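Long-range contacts in beta-glucosidase (Chaetomella raphigera, PDB 6JXG), which probably hydrolyses terminal, non-reducing beta-D-glucosyl residues with release of beta-D-glucose, as a secreted family 3 glycoside hydrolase of cellulose breakdown: residues D130-G135 / R651-I656; S585-K590 / A614-K619; A632-G637 / V666-R671; S690-L695 / Q707-C712. All blocks are in the same frame, centred on the assembly; numbering follows the deposited sequence.

Contact 1 (D130-G135 / R651-I656); sequences DPYLNG and RGFDKI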
loop_
_atom_site.group_PDB
_atom_site.type_symbol
_atom_site.label_atom_id
_atom_site.label_comp_id
_atom_site.label_asym_id
_atom_site.label_seq_id
_atom_site.Cartn_x
_atom_site.Cartn_y
_atom_site.Cartn_z
ATOM N N ASP A 130 0.975 9.221 -3.962
ATOM C CA ASP A 130 2.277 9.830 -4.170
ATOM C C ASP A 130 3.322 8.795 -4.571
ATOM O O ASP A 130 3.605 7.848 -3.839
ATOM C CB ASP A 130 2.792 10.523 -2.923
ATOM C CG ASP A 130 4.091 11.224 -3.205
ATOM O OD1 ASP A 130 3.998 12.324 -3.844
ATOM O OD2 ASP A 130 5.170 10.666 -2.869
ATOM N N PRO A 131 3.921 8.947 -5.764
ATOM C CA PRO A 131 4.753 7.864 -6.216
ATOM C C PRO A 131 6.030 7.701 -5.397
ATOM O O PRO A 131 6.567 6.569 -5.337
ATOM C CB PRO A 131 5.087 8.272 -7.672
ATOM C CG PRO A 131 4.906 9.750 -7.740
ATOM C CD PRO A 131 3.721 9.962 -6.783
ATOM N N TYR A 132 6.578 8.794 -4.815
ATOM C CA TYR A 132 7.825 8.701 -4.064
ATOM C C TYR A 132 7.588 7.904 -2.769
ATOM O O TYR A 132 8.370 6.967 -2.422
ATOM C CB TYR A 132 8.374 10.107 -3.746
ATOM C CG TYR A 132 9.677 10.053 -3.040
ATOM C CD1 TYR A 132 10.853 9.909 -3.743
ATOM C CD2 TYR A 132 9.750 10.068 -1.660
ATOM C CE1 TYR A 132 12.097 9.858 -3.066
ATOM C CE2 TYR A 132 10.933 9.952 -1.011
ATOM C CZ TYR A 132 12.116 9.857 -1.711
ATOM O OH TYR A 132 13.316 9.773 -0.941
ATOM N N LEU A 133 6.575 8.321 -2.005
ATOM C CA LEU A 133 6.215 7.604 -0.771
ATOM C C LEU A 133 5.906 6.160 -1.061
ATOM O O LEU A 133 6.332 5.213 -0.343
ATOM C CB LEU A 133 5.017 8.254 -0.078
ATOM C CG LEU A 133 4.459 7.625 1.215
ATOM C CD1 LEU A 133 5.548 7.586 2.247
ATOM C CD2 LEU A 133 3.285 8.423 1.714
ATOM N N ASN A 134 5.073 5.976 -2.080
ATOM C CA ASN A 134 4.691 4.637 -2.532
ATOM C C ASN A 134 5.912 3.753 -2.837
ATOM O O ASN A 134 6.096 2.653 -2.272
ATOM C CB ASN A 134 3.746 4.767 -3.717
ATOM C CG ASN A 134 2.999 3.493 -4.045
ATOM O OD1 ASN A 134 3.594 2.429 -4.190
ATOM N ND2 ASN A 134 1.665 3.592 -4.118
ATOM N N GLY A 135 6.797 4.269 -3.661
ATOM C CA GLY A 135 8.081 3.612 -3.962
ATOM C C GLY A 135 8.967 3.268 -2.764
ATOM O O GLY A 135 9.362 2.134 -2.695
ATOM N N ARG A 651 9.943 14.424 -2.580
ATOM C CA ARG A 651 11.182 13.695 -2.889
ATOM C C ARG A 651 12.040 13.333 -1.695
ATOM O O ARG A 651 13.214 12.876 -1.846
ATOM C CB ARG A 651 12.006 14.459 -3.963
ATOM C CG ARG A 651 11.310 14.657 -5.293
ATOM C CD ARG A 651 11.033 13.357 -6.046
ATOM N NE ARG A 651 10.773 13.541 -7.458
ATOM C CZ ARG A 651 9.719 13.102 -8.134
ATOM N NH1 ARG A 651 8.731 12.419 -7.539
ATOM N NH2 ARG A 651 9.645 13.344 -9.411
ATOM N N GLY A 652 11.477 13.449 -0.504
ATOM C CA GLY A 652 12.208 13.059 0.703
ATOM C C GLY A 652 11.301 13.143 1.917
ATOM O O GLY A 652 10.395 13.952 1.947
ATOM N N PHE A 653 11.546 12.290 2.888
ATOM C CA PHE A 653 10.899 12.415 4.178
ATOM C C PHE A 653 11.752 11.754 5.194
ATOM O O PHE A 653 12.495 10.800 4.865
ATOM C CB PHE A 653 9.463 11.839 4.159
ATOM C CG PHE A 653 9.371 10.379 3.765
ATOM C CD1 PHE A 653 9.315 10.005 2.437
ATOM C CD2 PHE A 653 9.325 9.386 4.730
ATOM C CE1 PHE A 653 9.273 8.674 2.089
ATOM C CE2 PHE A 653 9.229 8.049 4.412
ATOM C CZ PHE A 653 9.162 7.672 3.064
ATOM N N ASP A 654 11.667 12.198 6.423
ATOM C CA ASP A 654 12.521 11.658 7.493
ATOM C C ASP A 654 11.793 11.890 8.812
ATOM O O ASP A 654 11.396 12.996 9.117
ATOM C CB ASP A 654 13.900 12.372 7.455
ATOM C CG ASP A 654 14.942 11.729 8.383
ATOM O OD1 ASP A 654 14.695 10.550 8.823
ATOM O OD2 ASP A 654 15.970 12.409 8.678
ATOM N N LYS A 655 11.621 10.852 9.628
ATOM C CA LYS A 655 10.799 10.960 10.810
ATOM C C LYS A 655 11.732 11.038 12.036
ATOM O O LYS A 655 12.565 10.139 12.208
ATOM C CB LYS A 655 9.863 9.744 10.886
ATOM C CG LYS A 655 8.784 9.833 12.000
ATOM C CD LYS A 655 7.717 8.784 11.844
ATOM C CE LYS A 655 6.439 9.118 12.615
ATOM N NZ LYS A 655 5.403 8.064 12.491
ATOM N N ILE A 656 11.590 12.064 12.867
ATOM C CA ILE A 656 12.499 12.280 13.984
ATOM C C ILE A 656 11.755 12.395 15.283
ATOM O O ILE A 656 10.757 13.089 15.411
ATOM C CB ILE A 656 13.381 13.526 13.747
ATOM C CG1 ILE A 656 14.425 13.695 14.828
ATOM C CG2 ILE A 656 12.570 14.791 13.557
ATOM C CD1 ILE A 656 15.501 14.715 14.476
#
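Tyr132 and Leu133, in the first turn of helix 131-147, meet Arg651, Gly652 and Phe653 at a classic beta bulge of strand 649-658, where the N-terminal, TIM-barrel-type domain abuts the fibronectin type III-like domain. CG of Tyr132 stands anti to the backbone N (chi1 -177°), which lays the ring against the Arg651-Gly652 peptide. One ring face is covered by backbone: Arg651 CA lies 3.8 Å from the centroid of the Tyr132 ring, 7° off the normal, a CH-pi contact, with Arg651 C and Gly652 N over the same face. Phe653 CE1 comes within 3.7 Å of Tyr132 CE2. The far end of the Phe653 ring meets Leu133, whose CD1 lies 3.7 Å from Phe653 CZ in an off-centre CH-pi contact. With a leucine at Tyr132 the bulge backbone would probably lose the flat ring face laid on it. The turn is fixed by its N-cap: Leu133 N donates to Asp130 OD2 over 2.9 Å, nearly straight at 176°, on the anti lone pair of that oxygen, while Asp130 OD1 binds Arg560 and Tyr559. The Arg651 side chain leads off to Asp674, its NE bonding the carbonyl there. Helix 184-191 adds Trp184 against Pro131 and Arg651, Trp82 meets Phe653 edge-to-face, and on the sheet side Arg651 and Gly652 both bond to Leu634 of strand 628-637.

Contact 2 (S585-K590 / A614-K619); sequences SQLTAK and ATVTAK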
loop_
_atom_site.group_PDB
_atom_site.type_symbol
_atom_site.label_atom_id
_atom_site.label_comp_id
_atom_site.label_asym_id
_atom_site.label_seq_id
_atom_site.Cartn_x
_atom_site.Cartn_y
_atom_site.Cartn_z
ATOM N N SER A 585 14.703 24.862 11.060
ATOM C CA SER A 585 15.673 25.850 10.678
ATOM C C SER A 585 16.862 25.183 9.984
ATOM O O SER A 585 16.896 23.966 9.783
ATOM C CB SER A 585 16.148 26.631 11.895
ATOM O OG SER A 585 16.793 25.778 12.794
ATOM N N GLN A 586 17.844 26.007 9.653
ATOM C CA GLN A 586 19.144 25.538 9.173
ATOM C C GLN A 586 19.090 24.634 7.942
ATOM O O GLN A 586 19.570 23.508 7.951
ATOM C CB GLN A 586 19.885 24.885 10.338
ATOM C CG GLN A 586 20.316 25.934 11.370
ATOM C CD GLN A 586 21.299 25.402 12.389
ATOM O OE1 GLN A 586 22.257 24.672 12.038
ATOM N NE2 GLN A 586 21.092 25.755 13.647
ATOM N N LEU A 587 18.496 25.108 6.861
ATOM C CA LEU A 587 18.422 24.283 5.686
ATOM C C LEU A 587 19.801 24.223 5.063
ATOM O O LEU A 587 20.436 25.236 4.940
ATOM C CB LEU A 587 17.553 24.975 4.690
ATOM C CG LEU A 587 16.705 24.331 3.636
ATOM C CD1 LEU A 587 16.760 25.092 2.362
ATOM C CD2 LEU A 587 16.816 22.877 3.409
ATOM N N THR A 588 20.241 23.057 4.615
ATOM C CA THR A 588 21.421 22.920 3.736
ATOM C C THR A 588 21.028 22.155 2.476
ATOM O O THR A 588 20.133 21.330 2.532
ATOM C CB THR A 588 22.575 22.193 4.448
ATOM O OG1 THR A 588 22.214 20.837 4.656
ATOM C CG2 THR A 588 22.835 22.828 5.771
ATOM N N ALA A 589 21.731 22.366 1.379
ATOM C CA ALA A 589 21.493 21.673 0.144
ATOM C C ALA A 589 22.814 21.618 -0.550
ATOM O O ALA A 589 23.505 22.635 -0.580
ATOM C CB ALA A 589 20.497 22.426 -0.726
ATOM N N LYS A 590 23.231 20.437 -1.003
ATOM C CA LYS A 590 24.558 20.287 -1.608
ATOM C C LYS A 590 24.485 19.239 -2.705
ATOM O O LYS A 590 23.985 18.156 -2.503
ATOM C CB LYS A 590 25.580 19.872 -0.557
ATOM C CG LYS A 590 26.899 19.354 -1.132
ATOM C CD LYS A 590 27.924 19.041 -0.025
ATOM C CE LYS A 590 28.891 20.215 0.136
ATOM N NZ LYS A 590 30.254 19.794 0.564
ATOM N N ALA A 614 22.632 14.324 -4.466
ATOM C CA ALA A 614 22.519 15.526 -3.631
ATOM C C ALA A 614 21.915 15.181 -2.302
ATOM O O ALA A 614 21.261 14.162 -2.152
ATOM C CB ALA A 614 21.630 16.554 -4.317
ATOM N N THR A 615 22.158 16.024 -1.302
ATOM C CA THR A 615 21.603 15.797 -0.008
ATOM C C THR A 615 21.141 17.136 0.563
ATOM O O THR A 615 21.830 18.147 0.403
ATOM C CB THR A 615 22.688 15.246 0.921
ATOM O OG1 THR A 615 23.017 13.939 0.506
ATOM C CG2 THR A 615 22.190 15.106 2.337
ATOM N N VAL A 616 19.982 17.107 1.227
ATOM C CA VAL A 616 19.382 18.276 1.850
ATOM C C VAL A 616 19.235 17.953 3.345
ATOM O O VAL A 616 18.912 16.762 3.697
ATOM C CB VAL A 616 17.998 18.548 1.211
ATOM C CG1 VAL A 616 17.192 19.584 1.974
ATOM C CG2 VAL A 616 18.149 18.880 -0.262
ATOM N N THR A 617 19.508 18.945 4.235
ATOM C CA THR A 617 19.262 18.747 5.617
ATOM C C THR A 617 18.538 19.900 6.240
ATOM O O THR A 617 18.447 20.982 5.664
ATOM C CB THR A 617 20.509 18.429 6.471
ATOM O OG1 THR A 617 21.288 19.609 6.674
ATOM C CG2 THR A 617 21.365 17.334 5.773
ATOM N N ALA A 618 18.036 19.641 7.438
ATOM C CA ALA A 618 17.438 20.710 8.243
ATOM C C ALA A 618 17.487 20.330 9.684
ATOM O O ALA A 618 17.672 19.135 10.046
ATOM C CB ALA A 618 15.997 21.024 7.799
ATOM N N LYS A 619 17.346 21.349 10.528
ATOM C CA LYS A 619 17.254 21.129 11.954
ATOM C C LYS A 619 15.809 21.245 12.402
ATOM O O LYS A 619 15.119 22.226 12.039
ATOM C CB LYS A 619 18.081 22.160 12.743
ATOM C CG LYS A 619 17.873 22.038 14.248
ATOM C CD LYS A 619 19.067 22.658 14.956
ATOM C CE LYS A 619 18.994 24.148 15.115
ATOM N NZ LYS A 619 17.810 24.381 15.949
HETATM O O HOH W 1 14.797 24.076 14.507
HETATM O O HOH W 2 20.745 21.155 8.889
HETATM O O HOH W 3 23.097 19.223 2.672
#
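Thr588 and Thr617 face each other with matching torsions: each OG1 sits between its own backbone N and carbonyl carbon (chi1 68° and 75°), bringing the two hydroxyls to 2.5 Å, Thr588 OG1 to Thr617 OG1, a short hydrogen bond that either could donate. Lys619 starts with CG anti to the backbone N (chi1 174°), then bends at its last two torsions, folding CE back to 3.6 Å from Ser585 OG. Strands 582-591 and 612-622 run antiparallel here. Thr588 and Thr617 form a hydrogen-bonded pair, as do Ser585 with Lys619 and Lys590 with Thr615; Thr588 N to Thr617 O is 2.9 Å. A beta bulge between Ser585 and Thr588 shifts the register by one residue, and Gln586 takes up positive phi and psi there. A water donates to Gln586 O and bonds Thr617 OG1 at 2.8 Å. Another links Thr588 OG1 with Thr615 O. On the opposite face, Leu587 CD2 packs 3.6 Å from Val616 CG1, both turned to the domain interior, where Val616 also touches Phe668 and Leu695. Were Lys619 a serine, Ser585 OG would probably lose the CE methylene packed beside it, and the water bonded to that hydroxyl its weak ammonium partner. The chemistry is thus two-sided: a hydroxyl- and water-rich face, consistent with the outer surface of a beta-sandwich, backs a hydrocarbon face that belongs to its core.

Contact 3 (A632-G637 / V666-R671); sequences AQLYIG and VTFNLR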
loop_
_atom_site.group_PDB
_atom_site.type_symbol
_atom_site.label_atom_id
_atom_site.label_comp_id
_atom_site.label_asym_id
_atom_site.label_seq_id
_atom_site.Cartn_x
_atom_site.Cartn_y
_atom_site.Cartn_z
ATOM N N ALA A 632 9.384 15.245 8.860
ATOM C CA ALA A 632 9.832 16.318 7.960
ATOM C C ALA A 632 9.755 15.845 6.522
ATOM O O ALA A 632 10.099 14.711 6.232
ATOM C CB ALA A 632 11.210 16.715 8.287
ATOM N N GLN A 633 9.365 16.732 5.625
ATOM C CA GLN A 633 9.076 16.419 4.229
ATOM C C GLN A 633 9.802 17.387 3.346
ATOM O O GLN A 633 9.881 18.583 3.697
ATOM C CB GLN A 633 7.603 16.493 3.919
ATOM C CG GLN A 633 6.826 15.507 4.768
ATOM C CD GLN A 633 5.365 15.836 4.915
ATOM O OE1 GLN A 633 4.698 16.206 3.959
ATOM N NE2 GLN A 633 4.852 15.667 6.119
ATOM N N LEU A 634 10.287 16.858 2.217
ATOM C CA LEU A 634 10.934 17.618 1.161
ATOM C C LEU A 634 10.160 17.484 -0.119
ATOM O O LEU A 634 9.973 16.355 -0.608
ATOM C CB LEU A 634 12.310 17.029 0.864
ATOM C CG LEU A 634 13.421 17.785 0.156
ATOM C CD1 LEU A 634 14.327 16.959 -0.709
ATOM C CD2 LEU A 634 13.162 19.163 -0.346
ATOM N N TYR A 635 9.791 18.633 -0.692
ATOM C CA TYR A 635 9.089 18.786 -1.976
ATOM C C TYR A 635 10.017 19.609 -2.919
ATOM O O TYR A 635 10.762 20.559 -2.492
ATOM C CB TYR A 635 7.727 19.483 -1.814
ATOM C CG TYR A 635 6.748 18.699 -0.957
ATOM C CD1 TYR A 635 5.845 17.826 -1.523
ATOM C CD2 TYR A 635 6.807 18.765 0.429
ATOM C CE1 TYR A 635 4.970 17.077 -0.723
ATOM C CE2 TYR A 635 5.938 18.014 1.231
ATOM C CZ TYR A 635 5.058 17.137 0.646
ATOM O OH TYR A 635 4.230 16.400 1.477
ATOM N N ILE A 636 10.059 19.165 -4.160
ATOM C CA ILE A 636 10.915 19.770 -5.172
ATOM C C ILE A 636 10.087 20.383 -6.277
ATOM O O ILE A 636 9.083 19.808 -6.721
ATOM C CB ILE A 636 11.879 18.731 -5.700
ATOM C CG1 ILE A 636 12.826 18.415 -4.521
ATOM C CG2 ILE A 636 12.582 19.214 -6.954
ATOM C CD1 ILE A 636 14.037 17.647 -4.876
ATOM N N GLY A 637 10.491 21.572 -6.710
ATOM C CA GLY A 637 9.872 22.233 -7.850
ATOM C C GLY A 637 10.896 22.229 -8.942
ATOM O O GLY A 637 12.063 22.496 -8.687
ATOM N N VAL A 666 17.351 16.309 10.293
ATOM C CA VAL A 666 16.699 15.474 9.264
ATOM C C VAL A 666 17.481 15.544 7.997
ATOM O O VAL A 666 18.053 16.541 7.700
ATOM C CB VAL A 666 15.191 15.815 9.075
ATOM C CG1 VAL A 666 14.501 15.498 10.355
ATOM C CG2 VAL A 666 14.973 17.243 8.673
ATOM N N THR A 667 17.492 14.443 7.256
ATOM C CA THR A 667 18.346 14.290 6.084
ATOM C C THR A 667 17.561 13.702 4.963
ATOM O O THR A 667 16.820 12.716 5.184
ATOM C CB THR A 667 19.528 13.389 6.455
ATOM O OG1 THR A 667 20.330 14.119 7.393
ATOM C CG2 THR A 667 20.324 13.007 5.276
ATOM N N PHE A 668 17.678 14.310 3.786
ATOM C CA PHE A 668 17.002 13.803 2.601
ATOM C C PHE A 668 18.059 13.543 1.539
ATOM O O PHE A 668 18.619 14.497 1.045
ATOM C CB PHE A 668 15.953 14.813 2.041
ATOM C CG PHE A 668 15.080 15.422 3.110
ATOM C CD1 PHE A 668 14.107 14.632 3.769
ATOM C CD2 PHE A 668 15.289 16.713 3.547
ATOM C CE1 PHE A 668 13.255 15.185 4.743
ATOM C CE2 PHE A 668 14.485 17.245 4.600
ATOM C CZ PHE A 668 13.449 16.483 5.180
ATOM N N ASN A 669 18.279 12.273 1.176
ATOM C CA ASN A 669 19.188 11.921 0.064
ATOM C C ASN A 669 18.446 11.760 -1.257
ATOM O O ASN A 669 17.448 11.003 -1.350
ATOM C CB ASN A 669 19.942 10.655 0.441
ATOM C CG ASN A 669 20.804 10.847 1.656
ATOM O OD1 ASN A 669 21.602 11.803 1.724
ATOM N ND2 ASN A 669 20.634 9.979 2.647
ATOM N N LEU A 670 18.886 12.518 -2.252
ATOM C CA LEU A 670 18.216 12.608 -3.518
ATOM C C LEU A 670 18.923 11.772 -4.585
ATOM O O LEU A 670 20.164 11.873 -4.795
ATOM C CB LEU A 670 18.121 14.062 -4.008
ATOM C CG LEU A 670 17.263 14.961 -3.152
ATOM C CD1 LEU A 670 17.571 16.438 -3.476
ATOM C CD2 LEU A 670 15.792 14.664 -3.427
ATOM N N ARG A 671 18.147 10.908 -5.212
ATOM C CA ARG A 671 18.641 10.139 -6.349
ATOM C C ARG A 671 18.602 11.022 -7.589
ATOM O O ARG A 671 17.802 11.945 -7.676
ATOM C CB ARG A 671 17.740 8.911 -6.573
ATOM C CG ARG A 671 17.753 7.880 -5.449
ATOM C CD ARG A 671 16.620 6.904 -5.615
ATOM N NE ARG A 671 15.313 7.594 -5.563
ATOM C CZ ARG A 671 14.172 6.936 -5.655
ATOM N NH1 ARG A 671 14.152 5.605 -5.756
ATOM N NH2 ARG A 671 13.057 7.606 -5.681
#
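Ala632, Leu634 and Ile636 interlock with Val666, Phe668 and Leu670 in the core of a fibronectin type III-like beta sandwich, where strand 628-637 of the four-stranded sheet passes over strand 663-671 of the three-stranded one. The strand axes come within 8.3 Å at a crossing angle of -34°, and no hydrogen bond links the segments. Packing is densest round Phe668. Its ring carries Leu634 CB over the centre of one face, 4.0 Å from the centroid, a CH-pi contact, while Ala632 CB lies in plane at its edge, 3.8 Å from Phe668 CZ. Ala632 CB also touches Val666 CG2. Farther along, the contact thins to methyl groups: Leu634 and Leu670 reach tip to tip, as do Ile636 and Leu670, with Leu670 CD2 shared between them. The residues in between turn from this interface: Asn669 is exposed and bonds Thr615 of the adjoining strand, whereas Gln633 and Tyr635 lie buried on the other face of their sheet. There the side chains hold each other, Tyr635 OH donating to Gln633 OE1 at 2.5 Å, in the plane of the amide carbonyl.

Contact 4 (S690-L695 / Q707-C712); sequences SGEFSL and QGSLKC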
loop_
_atom_site.group_PDB
_atom_site.type_symbol
_atom_site.label_atom_id
_atom_site.label_comp_id
_atom_site.label_asym_id
_atom_site.label_seq_id
_atom_site.Cartn_x
_atom_site.Cartn_y
_atom_site.Cartn_z
ATOM N N SER A 690 20.119 23.544 -16.262
ATOM C CA SER A 690 20.198 24.992 -16.103
ATOM C C SER A 690 18.962 25.407 -15.311
ATOM O O SER A 690 17.928 24.729 -15.292
ATOM C CB SER A 690 20.183 25.711 -17.458
ATOM O OG SER A 690 18.951 25.471 -18.121
ATOM N N GLY A 691 19.059 26.553 -14.684
ATOM C CA GLY A 691 18.024 26.944 -13.773
ATOM C C GLY A 691 18.395 26.235 -12.491
ATOM O O GLY A 691 19.574 25.866 -12.249
ATOM N N GLU A 692 17.394 26.032 -11.656
ATOM C CA GLU A 692 17.634 25.622 -10.341
ATOM C C GLU A 692 16.397 24.884 -9.922
ATOM O O GLU A 692 15.270 25.211 -10.367
ATOM C CB GLU A 692 17.844 26.839 -9.446
ATOM C CG GLU A 692 16.614 27.725 -9.265
ATOM C CD GLU A 692 16.895 28.886 -8.315
ATOM O OE1 GLU A 692 16.003 29.284 -7.526
ATOM O OE2 GLU A 692 18.042 29.367 -8.309
ATOM N N PHE A 693 16.612 23.891 -9.092
ATOM C CA PHE A 693 15.483 23.196 -8.464
ATOM C C PHE A 693 15.035 24.008 -7.302
ATOM O O PHE A 693 15.862 24.546 -6.576
ATOM C CB PHE A 693 15.929 21.809 -7.991
ATOM C CG PHE A 693 16.403 20.928 -9.118
ATOM C CD1 PHE A 693 15.507 20.207 -9.879
ATOM C CD2 PHE A 693 17.773 20.784 -9.396
ATOM C CE1 PHE A 693 15.927 19.367 -10.909
ATOM C CE2 PHE A 693 18.193 19.929 -10.423
ATOM C CZ PHE A 693 17.277 19.253 -11.204
ATOM N N SER A 694 13.729 24.087 -7.060
ATOM C CA SER A 694 13.247 24.677 -5.842
ATOM C C SER A 694 13.065 23.591 -4.766
ATOM O O SER A 694 12.545 22.534 -5.059
ATOM C CB SER A 694 11.926 25.350 -6.107
ATOM O OG SER A 694 12.157 26.397 -6.952
ATOM N N LEU A 695 13.561 23.846 -3.569
ATOM C CA LEU A 695 13.490 22.932 -2.432
ATOM C C LEU A 695 12.552 23.517 -1.364
ATOM O O LEU A 695 12.744 24.648 -0.982
ATOM C CB LEU A 695 14.849 22.871 -1.820
ATOM C CG LEU A 695 15.985 22.470 -2.767
ATOM C CD1 LEU A 695 17.343 22.425 -2.094
ATOM C CD2 LEU A 695 15.644 21.141 -3.387
ATOM N N GLN A 707 12.908 27.211 2.624
ATOM C CA GLN A 707 13.001 27.194 1.186
ATOM C C GLN A 707 14.445 27.390 0.771
ATOM O O GLN A 707 15.215 28.118 1.410
ATOM C CB GLN A 707 12.100 28.295 0.631
ATOM C CG GLN A 707 12.105 28.479 -0.877
ATOM C CD GLN A 707 13.214 29.380 -1.426
ATOM O OE1 GLN A 707 13.595 30.392 -0.853
ATOM N NE2 GLN A 707 13.755 28.985 -2.546
ATOM N N GLY A 708 14.826 26.721 -0.296
ATOM C CA GLY A 708 16.168 26.877 -0.815
ATOM C C GLY A 708 16.181 26.460 -2.246
ATOM O O GLY A 708 15.162 26.221 -2.825
ATOM N N SER A 709 17.356 26.362 -2.809
ATOM C CA SER A 709 17.461 25.901 -4.202
ATOM C C SER A 709 18.713 25.093 -4.420
ATOM O O SER A 709 19.588 25.046 -3.573
ATOM C CB SER A 709 17.348 27.076 -5.157
ATOM O OG SER A 709 18.411 27.932 -4.910
ATOM N N LEU A 710 18.712 24.344 -5.504
ATOM C CA LEU A 710 19.839 23.543 -5.906
ATOM C C LEU A 710 20.058 24.007 -7.314
ATOM O O LEU A 710 19.202 23.833 -8.174
ATOM C CB LEU A 710 19.506 22.056 -5.936
ATOM C CG LEU A 710 20.051 21.016 -4.979
ATOM C CD1 LEU A 710 19.621 19.650 -5.505
ATOM C CD2 LEU A 710 21.543 21.073 -4.734
ATOM N N LYS A 711 21.172 24.683 -7.511
ATOM C CA LYS A 711 21.697 25.019 -8.828
ATOM C C LYS A 711 21.758 23.705 -9.603
ATOM O O LYS A 711 22.165 22.697 -9.031
ATOM C CB LYS A 711 23.098 25.595 -8.650
ATOM C CG LYS A 711 23.908 24.896 -7.506
ATOM C CD LYS A 711 23.609 25.438 -6.060
ATOM C CE LYS A 711 23.464 24.317 -5.038
ATOM N NZ LYS A 711 22.735 24.687 -3.782
ATOM N N CYS A 712 21.269 23.701 -10.841
ATOM C CA CYS A 712 21.237 22.498 -11.706
ATOM C C CYS A 712 22.593 22.211 -12.374
ATOM O O CYS A 712 22.652 22.160 -13.591
ATOM C CB CYS A 712 20.203 22.646 -12.836
ATOM S SG CYS A 712 18.489 22.808 -12.315
#
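Phe693 and Leu710 form a hydrogen-bonded pair, and so do Leu695 and Gly708, where strands 692-698 and 704-711 run antiparallel at 154° with axes 4.5 Å apart. Phe693 N reaches Leu710 O over 2.7 Å. At the second pair Leu695 N donates to Gly708 O and Gly708 N to Leu695 O, each over 3.0 Å. Beyond the strand ends the pairing goes on for one more bond, Cys712 N to Gly691 O at 3.1 Å. At the positive phi of Gly691 a side chain would jam against the preceding carbonyl O, which calls for glycine. The side chain of Cys712 turns back over Phe693: SG lies 3.9 Å from the centroid of the Phe693 ring, over its face, a sulfur-aromatic contact, and of the ring atoms CE2 is nearest to SG, at 3.5 Å. Leu710 CB flanks the same ring at CD2. With CG anti to the carbonyl carbon (chi1 -56°), Leu695 lies across the partner strand, CD1 3.8 Å from Ser709 O and near Leu710 CG. On the other face Glu692 lays its carboxylate against Ser709, with OE1 3.5 Å from Ser709 CB. Pro639 touches both Phe693 and Cys712, while Ala589 and Val616 meet Leu695 from the facing sheet. The two strands make a beta hairpin at the border of the fibronectin type III-like sandwich, apolar inward and polar outward.

Contacts 2, 3 and 4 build one beta sandwich, and contact 1 joins it to the N-terminal domain. Contact 2 pairs two strands of the three-stranded sheet, contact 4 closes the hairpin at one border of the four-stranded sheet, and contact 3 packs these sheets together, its centre about 9 Å from that of contact 2 and 12 Å from that of contact 4. Contact 1 lies about 8 Å from contact 3, centre to centre, and reaches the border strand 649-658. Along the chain, contact 2 is nested in the long loop closed by contact 1, contacts 1 and 3 cross, and contact 4 comes last, so the C-terminal sandwich folds back onto helix 131-147.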